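Tyrosyl-DNA phosphodiesterase 2 (Danio rerio, PDB 4F1H) belongs to the endonuclease/exonuclease/phosphatase family, has a DNase I-like fold and is seen here with bound DNA and a magnesium ion. Local coordinates at residues Thr114-Ser119 against Asp152-Asp157; Arg184-Thr189 against Arg204-Phe209; Tyr68-Met73 against Met95-Ile100. All blocks are in the same frame, centred on the assembly; numbering follows the deposited sequence.

Contact 1 (Thr114-Ser119 against Asp152-Asp157). With nucleotides of chain A.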
# COMPACT_ATOMS: atom_id res chain seq x y z
N THR B 114 -1.01 18.01 -9.83
CA THR B 114 0.31 17.36 -9.90
C THR B 114 1.14 17.61 -8.65
O THR B 114 1.00 18.61 -7.93
CB THR B 114 1.13 17.77 -11.17
OG1 THR B 114 2.23 16.88 -11.34
CG2 THR B 114 1.65 19.21 -11.10
N SER B 115 2.05 16.68 -8.39
CA SER B 115 2.97 16.82 -7.29
C SER B 115 4.18 15.95 -7.60
O SER B 115 4.15 15.04 -8.46
CB SER B 115 2.30 16.38 -5.98
OG SER B 115 3.16 16.65 -4.87
N HIS B 116 5.28 16.26 -6.93
CA HIS B 116 6.47 15.43 -6.94
C HIS B 116 6.58 15.02 -5.48
O HIS B 116 7.06 15.83 -4.64
CB HIS B 116 7.64 16.31 -7.39
CG HIS B 116 8.96 15.61 -7.46
ND1 HIS B 116 10.13 16.31 -7.66
CD2 HIS B 116 9.29 14.30 -7.43
CE1 HIS B 116 11.14 15.46 -7.72
NE2 HIS B 116 10.66 14.23 -7.58
N LEU B 117 6.09 13.84 -5.11
CA LEU B 117 6.06 13.48 -3.69
C LEU B 117 7.48 13.23 -3.20
O LEU B 117 8.39 12.89 -3.97
CB LEU B 117 5.22 12.21 -3.41
CG LEU B 117 3.74 12.27 -3.81
CD1 LEU B 117 2.97 11.03 -3.27
CD2 LEU B 117 3.04 13.54 -3.33
N GLU B 118 7.66 13.44 -1.90
CA GLU B 118 9.00 13.41 -1.26
C GLU B 118 9.85 12.24 -1.81
O GLU B 118 9.37 11.09 -1.87
CB GLU B 118 8.80 13.21 0.24
CG GLU B 118 9.94 13.77 1.10
CD GLU B 118 9.79 15.25 1.36
OE1 GLU B 118 8.94 15.92 0.67
OE2 GLU B 118 10.49 15.78 2.27
N SER B 119 11.08 12.56 -2.19
CA SER B 119 11.98 11.62 -2.87
C SER B 119 12.78 10.79 -1.86
O SER B 119 12.98 11.20 -0.70
CB SER B 119 12.97 12.37 -3.76
OG SER B 119 12.28 13.14 -4.76
N ASP B 152 5.08 12.54 -10.33
CA ASP B 152 6.12 11.65 -9.88
C ASP B 152 5.85 11.42 -8.42
O ASP B 152 6.19 12.26 -7.58
CB ASP B 152 7.50 12.27 -10.09
CG ASP B 152 8.61 11.37 -9.57
OD1 ASP B 152 8.30 10.28 -9.02
OD2 ASP B 152 9.78 11.76 -9.69
N THR B 153 5.20 10.30 -8.12
CA THR B 153 4.75 10.02 -6.77
C THR B 153 5.87 9.37 -5.93
O THR B 153 5.70 9.25 -4.73
CB THR B 153 3.58 9.04 -6.78
OG1 THR B 153 4.06 7.73 -7.18
CG2 THR B 153 2.45 9.51 -7.66
N ASN B 154 6.96 8.89 -6.57
CA ASN B 154 7.98 8.11 -5.86
C ASN B 154 7.44 6.92 -5.08
O ASN B 154 8.09 6.41 -4.14
CB ASN B 154 8.82 9.03 -4.96
CG ASN B 154 9.88 9.74 -5.74
OD1 ASN B 154 10.75 9.08 -6.31
ND2 ASN B 154 9.83 11.08 -5.77
N LEU B 155 6.25 6.47 -5.46
CA LEU B 155 5.57 5.42 -4.67
C LEU B 155 6.08 4.02 -4.94
O LEU B 155 6.49 3.66 -6.06
CB LEU B 155 4.06 5.43 -4.94
CG LEU B 155 3.36 6.58 -4.20
CD1 LEU B 155 1.92 6.76 -4.75
CD2 LEU B 155 3.41 6.48 -2.65
N ARG B 156 6.03 3.23 -3.88
CA ARG B 156 6.17 1.77 -4.00
C ARG B 156 4.77 1.20 -3.77
O ARG B 156 3.97 1.82 -3.03
CB ARG B 156 7.10 1.33 -2.87
CG ARG B 156 8.56 1.52 -3.15
CD ARG B 156 9.01 2.97 -3.16
NE ARG B 156 10.44 3.03 -3.44
CZ ARG B 156 11.17 4.13 -3.56
NH1 ARG B 156 10.62 5.37 -3.46
NH2 ARG B 156 12.46 3.98 -3.78
N ASP B 157 4.43 0.07 -4.40
CA ASP B 157 3.07 -0.50 -4.28
C ASP B 157 2.61 -0.64 -2.84
O ASP B 157 1.43 -0.39 -2.53
CB ASP B 157 2.96 -1.90 -4.90
CG ASP B 157 3.14 -1.90 -6.39
OD1 ASP B 157 3.15 -0.82 -7.02
OD2 ASP B 157 3.26 -3.01 -6.94
OP3 DT A 1 12.40 12.06 -7.20
P DT A 1 12.88 11.06 -8.20
OP1 DT A 1 13.31 11.59 -9.48
OP2 DT A 1 11.82 10.05 -8.55
O5' DT A 1 14.03 10.24 -7.47
C5' DT A 1 14.87 9.41 -8.28
C4' DT A 1 15.90 8.80 -7.35
O4' DT A 1 16.84 9.86 -7.03
C3' DT A 1 15.35 8.26 -6.02
O3' DT A 1 16.17 7.16 -5.60
C2' DT A 1 15.55 9.44 -5.07
C1' DT A 1 16.86 10.02 -5.60
N1 DT A 1 17.07 11.45 -5.24
C2 DT A 1 18.16 11.77 -4.45
O2 DT A 1 18.95 10.91 -4.01
N3 DT A 1 18.28 13.10 -4.17
C4 DT A 1 17.46 14.14 -4.59
O4 DT A 1 17.68 15.33 -4.27
C5 DT A 1 16.34 13.72 -5.42
C7 DT A 1 15.34 14.73 -5.91
C6 DT A 1 16.19 12.42 -5.71
P DG A 2 15.65 6.13 -4.50
OP1 DG A 2 14.17 6.00 -4.64
OP2 DG A 2 16.27 6.46 -3.17
O5' DG A 2 16.38 4.77 -4.90
C5' DG A 2 16.11 4.24 -6.19
C4' DG A 2 16.21 2.73 -6.07
O4' DG A 2 17.63 2.37 -5.98
C3' DG A 2 15.51 2.09 -4.89
O3' DG A 2 14.79 1.00 -5.47
C2' DG A 2 16.67 1.58 -4.01
C1' DG A 2 17.73 1.30 -5.07
N9 DG A 2 19.11 1.33 -4.60
C8 DG A 2 19.80 2.38 -3.99
N7 DG A 2 21.06 2.07 -3.70
C5 DG A 2 21.18 0.73 -4.14
C6 DG A 2 22.28 -0.17 -4.10
O6 DG A 2 23.40 0.05 -3.66
N1 DG A 2 21.99 -1.42 -4.65
C2 DG A 2 20.76 -1.75 -5.20
N2 DG A 2 20.62 -3.00 -5.69
N3 DG A 2 19.71 -0.93 -5.22
C4 DG A 2 20.00 0.29 -4.71
P DC A 3 13.63 0.23 -4.66
OP1 DC A 3 12.71 1.22 -4.07
OP2 DC A 3 14.27 -0.81 -3.78
O5' DC A 3 12.89 -0.54 -5.84
C5' DC A 3 13.73 -1.29 -6.74
C4' DC A 3 12.81 -1.95 -7.73
O4' DC A 3 13.59 -2.62 -8.79
C3' DC A 3 11.86 -2.98 -7.13
O3' DC A 3 10.57 -2.68 -7.67
C2' DC A 3 12.44 -4.32 -7.63
C1' DC A 3 13.01 -3.91 -8.99
N1 DC A 3 14.17 -4.72 -9.46
C2 DC A 3 14.11 -5.23 -10.77
O2 DC A 3 13.10 -5.03 -11.46
N3 DC A 3 15.18 -5.95 -11.22
C4 DC A 3 16.24 -6.14 -10.41
N4 DC A 3 17.26 -6.85 -10.90
C5 DC A 3 16.30 -5.62 -9.07
C6 DC A 3 15.25 -4.91 -8.64

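Contact 2 (Arg184-Thr189 against Arg204-Phe209). With nucleotides of chain A.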
# COMPACT_ATOMS: atom_id res chain seq x y z
N ARG B 184 4.98 -0.40 -17.69
CA ARG B 184 5.03 -0.48 -16.21
C ARG B 184 6.10 0.41 -15.53
O ARG B 184 5.76 1.30 -14.73
CB ARG B 184 5.31 -1.93 -15.81
CG ARG B 184 5.31 -2.17 -14.32
CD ARG B 184 5.37 -3.69 -14.06
NE ARG B 184 5.50 -3.90 -12.62
CZ ARG B 184 5.48 -5.10 -12.04
NH1 ARG B 184 5.30 -6.19 -12.77
NH2 ARG B 184 5.59 -5.18 -10.72
N TYR B 185 7.37 0.19 -15.85
CA TYR B 185 8.43 0.87 -15.10
C TYR B 185 8.69 2.21 -15.72
O TYR B 185 8.85 2.33 -16.95
CB TYR B 185 9.72 0.04 -15.13
CG TYR B 185 9.48 -1.34 -14.63
CD1 TYR B 185 9.04 -1.54 -13.32
CD2 TYR B 185 9.65 -2.44 -15.46
CE1 TYR B 185 8.79 -2.83 -12.83
CE2 TYR B 185 9.40 -3.73 -14.99
CZ TYR B 185 8.98 -3.91 -13.67
OH TYR B 185 8.73 -5.19 -13.21
N THR B 186 8.74 3.25 -14.87
CA THR B 186 8.91 4.62 -15.38
C THR B 186 10.26 5.21 -14.96
O THR B 186 10.69 6.26 -15.45
CB THR B 186 7.78 5.57 -14.92
OG1 THR B 186 7.89 5.81 -13.50
CG2 THR B 186 6.36 5.02 -15.23
N TRP B 187 10.95 4.52 -14.06
CA TRP B 187 12.32 4.92 -13.68
C TRP B 187 13.10 3.61 -13.63
O TRP B 187 12.87 2.79 -12.74
CB TRP B 187 12.30 5.60 -12.29
CG TRP B 187 13.60 6.28 -11.91
CD1 TRP B 187 14.04 7.54 -12.29
CD2 TRP B 187 14.63 5.72 -11.11
NE1 TRP B 187 15.28 7.79 -11.72
CE2 TRP B 187 15.66 6.67 -11.01
CE3 TRP B 187 14.77 4.48 -10.46
CZ2 TRP B 187 16.82 6.43 -10.28
CZ3 TRP B 187 15.93 4.25 -9.74
CH2 TRP B 187 16.93 5.23 -9.64
N ASP B 188 14.01 3.40 -14.59
CA ASP B 188 14.56 2.04 -14.85
C ASP B 188 16.02 2.20 -15.16
O ASP B 188 16.39 2.70 -16.24
CB ASP B 188 13.82 1.49 -16.06
CG ASP B 188 14.26 0.09 -16.45
OD1 ASP B 188 15.42 -0.27 -16.23
OD2 ASP B 188 13.44 -0.65 -17.06
N THR B 189 16.88 1.84 -14.19
CA THR B 189 18.30 2.13 -14.38
C THR B 189 18.99 1.13 -15.33
O THR B 189 20.14 1.34 -15.73
CB THR B 189 19.06 2.14 -13.07
OG1 THR B 189 18.96 0.84 -12.47
CG2 THR B 189 18.48 3.18 -12.12
N ARG B 204 7.98 2.02 -10.51
CA ARG B 204 6.83 2.67 -11.13
C ARG B 204 6.50 3.92 -10.31
O ARG B 204 5.54 3.95 -9.55
CB ARG B 204 5.62 1.72 -11.22
CG ARG B 204 4.46 2.30 -12.08
CD ARG B 204 3.38 1.26 -12.36
NE ARG B 204 2.55 0.96 -11.18
CZ ARG B 204 1.45 1.61 -10.83
NH1 ARG B 204 1.03 2.68 -11.52
NH2 ARG B 204 0.76 1.22 -9.77
N PHE B 205 7.32 4.95 -10.47
CA PHE B 205 7.21 6.17 -9.65
C PHE B 205 6.16 7.13 -10.20
O PHE B 205 5.52 7.87 -9.45
CB PHE B 205 8.58 6.90 -9.62
CG PHE B 205 9.63 6.24 -8.74
CD1 PHE B 205 9.26 5.37 -7.70
CD2 PHE B 205 10.97 6.51 -8.95
CE1 PHE B 205 10.27 4.79 -6.88
CE2 PHE B 205 11.95 5.93 -8.17
CZ PHE B 205 11.58 5.08 -7.11
N ASP B 206 6.00 7.12 -11.53
CA ASP B 206 5.12 8.06 -12.18
C ASP B 206 3.78 7.39 -12.35
O ASP B 206 3.70 6.31 -12.95
CB ASP B 206 5.76 8.44 -13.50
CG ASP B 206 7.12 9.09 -13.26
OD1 ASP B 206 7.14 10.30 -12.90
OD2 ASP B 206 8.17 8.39 -13.32
N ARG B 207 2.74 8.03 -11.80
CA ARG B 207 1.41 7.43 -11.76
C ARG B 207 0.34 8.45 -12.02
O ARG B 207 0.53 9.64 -11.77
CB ARG B 207 1.12 6.76 -10.39
CG ARG B 207 2.21 5.76 -9.93
CD ARG B 207 1.79 4.99 -8.67
NE ARG B 207 2.85 4.04 -8.37
CZ ARG B 207 2.73 2.96 -7.59
NH1 ARG B 207 1.59 2.68 -6.97
NH2 ARG B 207 3.79 2.16 -7.44
N ILE B 208 -0.79 7.97 -12.54
CA ILE B 208 -1.96 8.82 -12.82
C ILE B 208 -3.14 8.26 -12.05
O ILE B 208 -3.44 7.04 -12.15
CB ILE B 208 -2.33 8.77 -14.31
CG1 ILE B 208 -1.12 9.13 -15.17
CG2 ILE B 208 -3.53 9.65 -14.61
CD1 ILE B 208 -1.33 8.83 -16.66
N PHE B 209 -3.83 9.13 -11.31
CA PHE B 209 -5.06 8.76 -10.55
C PHE B 209 -6.24 9.47 -11.21
O PHE B 209 -6.14 10.65 -11.58
CB PHE B 209 -4.94 9.16 -9.07
CG PHE B 209 -3.78 8.49 -8.35
CD1 PHE B 209 -3.40 7.18 -8.65
CD2 PHE B 209 -3.06 9.19 -7.39
CE1 PHE B 209 -2.32 6.57 -7.99
CE2 PHE B 209 -2.00 8.60 -6.70
CZ PHE B 209 -1.62 7.29 -7.03
P DA A 4 9.25 -3.43 -7.13
OP1 DA A 4 8.08 -2.58 -7.47
OP2 DA A 4 9.47 -3.77 -5.70
O5' DA A 4 9.23 -4.79 -7.95
C5' DA A 4 9.06 -4.75 -9.38
C4' DA A 4 9.17 -6.17 -9.89
O4' DA A 4 10.55 -6.61 -9.82
C3' DA A 4 8.36 -7.22 -9.11
O3' DA A 4 7.75 -7.95 -10.16
C2' DA A 4 9.41 -8.05 -8.36
C1' DA A 4 10.58 -7.95 -9.34
N9 DA A 4 11.92 -8.11 -8.77
C8 DA A 4 12.35 -7.75 -7.52
N7 DA A 4 13.64 -7.99 -7.32
C5 DA A 4 14.07 -8.51 -8.54
C6 DA A 4 15.35 -8.97 -8.97
N6 DA A 4 16.45 -8.95 -8.19
N1 DA A 4 15.45 -9.44 -10.24
C2 DA A 4 14.35 -9.45 -11.02
N3 DA A 4 13.10 -9.05 -10.72
C4 DA A 4 13.04 -8.58 -9.45
OP3 DT A 1 12.40 12.06 -7.20
P DT A 1 12.88 11.06 -8.20
OP1 DT A 1 13.31 11.59 -9.48
OP2 DT A 1 11.82 10.05 -8.55
O5' DT A 1 14.03 10.24 -7.47
C5' DT A 1 14.87 9.41 -8.28
C4' DT A 1 15.90 8.80 -7.35
O4' DT A 1 16.84 9.86 -7.03
C3' DT A 1 15.35 8.26 -6.02
O3' DT A 1 16.17 7.16 -5.60
C2' DT A 1 15.55 9.44 -5.07
C1' DT A 1 16.86 10.02 -5.60
N1 DT A 1 17.07 11.45 -5.24
C2 DT A 1 18.16 11.77 -4.45
O2 DT A 1 18.95 10.91 -4.01
N3 DT A 1 18.28 13.10 -4.17
C4 DT A 1 17.46 14.14 -4.59
O4 DT A 1 17.68 15.33 -4.27
C5 DT A 1 16.34 13.72 -5.42
C7 DT A 1 15.34 14.73 -5.91
C6 DT A 1 16.19 12.42 -5.71
P DG A 2 15.65 6.13 -4.50
OP1 DG A 2 14.17 6.00 -4.64
OP2 DG A 2 16.27 6.46 -3.17
O5' DG A 2 16.38 4.77 -4.90
C5' DG A 2 16.11 4.24 -6.19
C4' DG A 2 16.21 2.73 -6.07
O4' DG A 2 17.63 2.37 -5.98
C3' DG A 2 15.51 2.09 -4.89
O3' DG A 2 14.79 1.00 -5.47
C2' DG A 2 16.67 1.58 -4.01
C1' DG A 2 17.73 1.30 -5.07
N9 DG A 2 19.11 1.33 -4.60
C8 DG A 2 19.80 2.38 -3.99
N7 DG A 2 21.06 2.07 -3.70
C5 DG A 2 21.18 0.73 -4.14
C6 DG A 2 22.28 -0.17 -4.10
O6 DG A 2 23.40 0.05 -3.66
N1 DG A 2 21.99 -1.42 -4.65
C2 DG A 2 20.76 -1.75 -5.20
N2 DG A 2 20.62 -3.00 -5.69
N3 DG A 2 19.71 -0.93 -5.22
C4 DG A 2 20.00 0.29 -4.71

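Contact 3 (Tyr68-Met73 against Met95-Ile100)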
# COMPACT_ATOMS: atom_id res chain seq x y z
N TYR B 68 13.72 23.89 -7.59
CA TYR B 68 13.05 23.07 -8.63
C TYR B 68 11.61 22.88 -8.21
O TYR B 68 11.28 22.94 -7.02
CB TYR B 68 13.76 21.71 -8.83
CG TYR B 68 13.70 20.83 -7.61
CD1 TYR B 68 14.68 20.93 -6.61
CD2 TYR B 68 12.70 19.87 -7.47
CE1 TYR B 68 14.61 20.12 -5.46
CE2 TYR B 68 12.63 19.04 -6.31
CZ TYR B 68 13.59 19.18 -5.33
OH TYR B 68 13.54 18.39 -4.20
N PHE B 69 10.72 22.64 -9.18
CA PHE B 69 9.30 22.69 -8.87
C PHE B 69 8.50 22.05 -10.00
O PHE B 69 9.05 21.69 -11.07
CB PHE B 69 8.85 24.16 -8.68
CG PHE B 69 9.42 25.09 -9.71
CD1 PHE B 69 8.78 25.24 -10.95
CD2 PHE B 69 10.61 25.79 -9.46
CE1 PHE B 69 9.31 26.08 -11.95
CE2 PHE B 69 11.15 26.66 -10.46
CZ PHE B 69 10.50 26.80 -11.69
N THR B 70 7.20 21.95 -9.80
CA THR B 70 6.32 21.27 -10.77
C THR B 70 5.71 22.31 -11.69
O THR B 70 5.87 23.53 -11.45
CB THR B 70 5.18 20.57 -10.03
OG1 THR B 70 4.47 21.55 -9.24
CG2 THR B 70 5.78 19.45 -9.11
N GLY B 71 5.02 21.87 -12.75
CA GLY B 71 4.28 22.80 -13.59
C GLY B 71 3.10 22.09 -14.23
O GLY B 71 3.09 20.87 -14.30
N ILE B 72 2.08 22.85 -14.62
CA ILE B 72 1.00 22.34 -15.43
C ILE B 72 0.91 23.24 -16.66
O ILE B 72 0.88 24.46 -16.55
CB ILE B 72 -0.34 22.34 -14.65
CG1 ILE B 72 -0.31 21.34 -13.50
CG2 ILE B 72 -1.50 22.00 -15.58
CD1 ILE B 72 -1.62 21.41 -12.66
N MET B 73 0.93 22.62 -17.86
CA MET B 73 0.77 23.37 -19.12
C MET B 73 -0.58 23.00 -19.67
O MET B 73 -0.95 21.80 -19.71
CB MET B 73 1.87 22.96 -20.12
CG MET B 73 3.26 23.28 -19.60
SD MET B 73 4.54 22.50 -20.65
CE MET B 73 4.18 23.21 -22.28
N MET B 95 10.53 21.02 -0.35
CA MET B 95 9.68 22.05 -0.99
C MET B 95 8.59 21.48 -1.90
O MET B 95 8.09 22.16 -2.81
CB MET B 95 10.54 23.11 -1.70
CG MET B 95 11.40 23.91 -0.75
SD MET B 95 10.29 24.99 0.21
CE MET B 95 11.38 25.60 1.51
N ARG B 96 8.12 20.27 -1.57
CA ARG B 96 7.07 19.66 -2.36
C ARG B 96 5.70 20.24 -2.01
O ARG B 96 5.47 20.77 -0.89
CB ARG B 96 7.09 18.14 -2.17
CG ARG B 96 8.51 17.54 -2.38
CD ARG B 96 9.12 17.96 -3.74
NE ARG B 96 10.52 17.51 -3.88
CZ ARG B 96 10.89 16.25 -4.13
NH1 ARG B 96 9.98 15.31 -4.25
NH2 ARG B 96 12.17 15.94 -4.24
N ASN B 97 4.80 20.18 -2.98
CA ASN B 97 3.48 20.74 -2.78
C ASN B 97 2.50 20.10 -3.76
O ASN B 97 2.86 19.19 -4.54
CB ASN B 97 3.49 22.28 -2.90
CG ASN B 97 4.08 22.80 -4.21
OD1 ASN B 97 4.10 22.09 -5.27
ND2 ASN B 97 4.60 24.03 -4.16
N LEU B 98 1.26 20.55 -3.71
CA LEU B 98 0.25 20.03 -4.63
C LEU B 98 -0.26 21.19 -5.48
O LEU B 98 -0.81 22.13 -4.94
CB LEU B 98 -0.88 19.40 -3.80
CG LEU B 98 -2.06 18.83 -4.56
CD1 LEU B 98 -1.61 17.75 -5.58
CD2 LEU B 98 -3.07 18.24 -3.59
N LEU B 99 -0.05 21.13 -6.80
CA LEU B 99 -0.47 22.22 -7.70
C LEU B 99 -1.75 21.78 -8.40
O LEU B 99 -1.81 20.69 -8.98
CB LEU B 99 0.65 22.46 -8.73
CG LEU B 99 0.37 23.38 -9.93
CD1 LEU B 99 -0.04 24.82 -9.52
CD2 LEU B 99 1.63 23.38 -10.86
N ILE B 100 -2.80 22.60 -8.32
CA ILE B 100 -4.13 22.23 -8.82
C ILE B 100 -4.55 23.31 -9.80
O ILE B 100 -4.43 24.48 -9.49
CB ILE B 100 -5.14 22.20 -7.65
CG1 ILE B 100 -4.79 21.05 -6.69
CG2 ILE B 100 -6.59 22.06 -8.18
CD1 ILE B 100 -5.47 21.11 -5.34
O HOH W 1 3.35 20.41 -7.11
O HOH W 2 6.58 22.61 -6.72

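Contact 1 (Thr114-Ser119 against Asp152-Asp157)
N154 and L117 meet where two loops of the DNase I-like fold come together under the 5' phosphate of the bound DNA. The loops follow strands 108-114 and 145-150. L117 N donates to D152 O at 2.9 Å, and H116 and D152 form a single beta bridge. N154 CB packs against the carbonyl oxygen E118 O. CG lies beside the backbone N (chi1 -81°), which turns the amide in between the H116-S119 loop and the DNA. N154 ND2 donates to L117 O at 2.9 Å and to OP3 of DT1 of chain A at 3.1 Å. The L117 bond is moderately straight (154° at the hydrogen), and its donor is tilted from the carbonyl plane. N154 OD1 lies 2.7 Å from OP2 of DT1 of chain A. The residue has a left-handed backbone, and N154 N donates to D152 OD1, closing an Asx turn.

H116 and D152 run side by side and point the same way. Their ring and carboxylate planes are 25° apart. H116 NE2 meets OP3 of DT1 of chain A in the ring plane at 2.8 Å, in a nearly straight bond. S119 OG donates to the same OP3 of DT1 of chain A. That one oxygen is therefore gripped by three protein donors. D152 OD2 is also held by N10. L117 CB rests on T153 O at 3.3 Å. Further along, R156 holds the DNA backbone edge-on: R156 NH2 reaches OP1 of DG2 and OP1 of DC3 of chain A, each at 2.8 Å.

Contact 2 (Arg184-Thr189 against Arg204-Phe209)
T186 crosses D206 obliquely, with OG1 against its carboxylate. T186 and W187 both face C203 in a classic beta bulge. T186 OG1 donates to the anti lone pair of D206 OD2 (2.6 Å), away from the other carboxylate oxygen. OG1 sits between the backbone N and the carbonyl carbon (chi1 70°), which places it within reach of the D206 carboxylate and F205 N. F205 N donates weakly to T186 OG1 (3.2 Å). D206 OD2 also accepts from H241 ND1, so two donors fix this buried oxygen.

W187 and F205 lie side by side and point the same way. The five-membered ring of W187 and the F205 ring are 34° apart, neither stacked nor edge-to-face. F205 CE2 sits 3.6 Å above one face of the W187 indole, toward its rim. C5' of DT1 of chain A lies over that same face. W187 CZ3 also touches C5' of DG2 of chain A at 3.6 Å. The pair thus forms an apolar surface beside the DNA backbone. W187 NE1 is held by D240.

R204 runs past R184 O, with R204 CG 3.1 Å from R184 O, before its chain bends at chi3. The extended R207 grips R204 O side-on through NE and NH2, with R207 NE 2.9 Å from R204 O. R207 NE also lies over the face of the R204 guanidinium. D157 and D172 carry the opposing charges, the first for R207 and the second for R204.

R184 and R204 both pack on W174 of helix 173-176, R207 touches strand 170-172, and D206 leans on I244 of strand 243-249.

Contact 3 (Tyr68-Met73 against Met95-Ile100)
Y68 and R96 meet edge to edge, with ring and guanidinium planes 72° apart. R96 CZ lies in the plane of the tyrosine ring, and Y68 OH lies in the plane of the guanidinium. The grip is side-on: R96 NH2 donates to Y68 OH at 2.8 Å and R96 NE at 3.2 Å. The Y68 ring leaves its backbone between N and the carbonyl carbon (chi1 64°), and R96 bends at chi2 to meet it. R96 also packs on a thymine base of the bound DNA.

Beyond this pair the contact joins the two sheets of the fold. Strand 69-73 belongs to the six-stranded sheet and strand 97-100 to the other. The axes run nearly parallel (11°) at 8.0 Å, and side chains pack between them. L99 enters from one sheet, and L99 CD2 touches T70 OG1 at 3.7 Å and I72 CG1 at 3.9 Å. Nearer the DNA, water takes over. One water accepts from T70 N at 3.2 Å and donates to N97 OD1 at 2.9 Å. A second water bridges T70 OG1 and N97 OD1. N97 ND2 is held by G63 O.

The hydroxyl of Y68 accepts two N-H bonds from a charged group, which would tend to polarise it. R96 also binds S119 OG and H116 O, so its guanidinium ties Y68 to the phosphate-binding loop.

Along the chain the contacts come in series: contact 3, then contact 1, then contact 2. All three belong to the same DNase I-like fold. Contact 1 is in the middle. Its centre is about 9 Å from that of contact 2 and about 12 Å from that of contact 3. T153 OG1 probably bonds to F205 O, joining contact 1 to contact 2. S115 OG probably bonds to N97 O, joining it to contact 3. Contacts 2 and 3 do not touch. Their centres are about 18 Å apart, on opposite sides of the chain centre, yet both reach the seven-stranded sheet. Contact 1 thus joins the other two beside the bound DNA, while most of contact 3 lies between the two sheets.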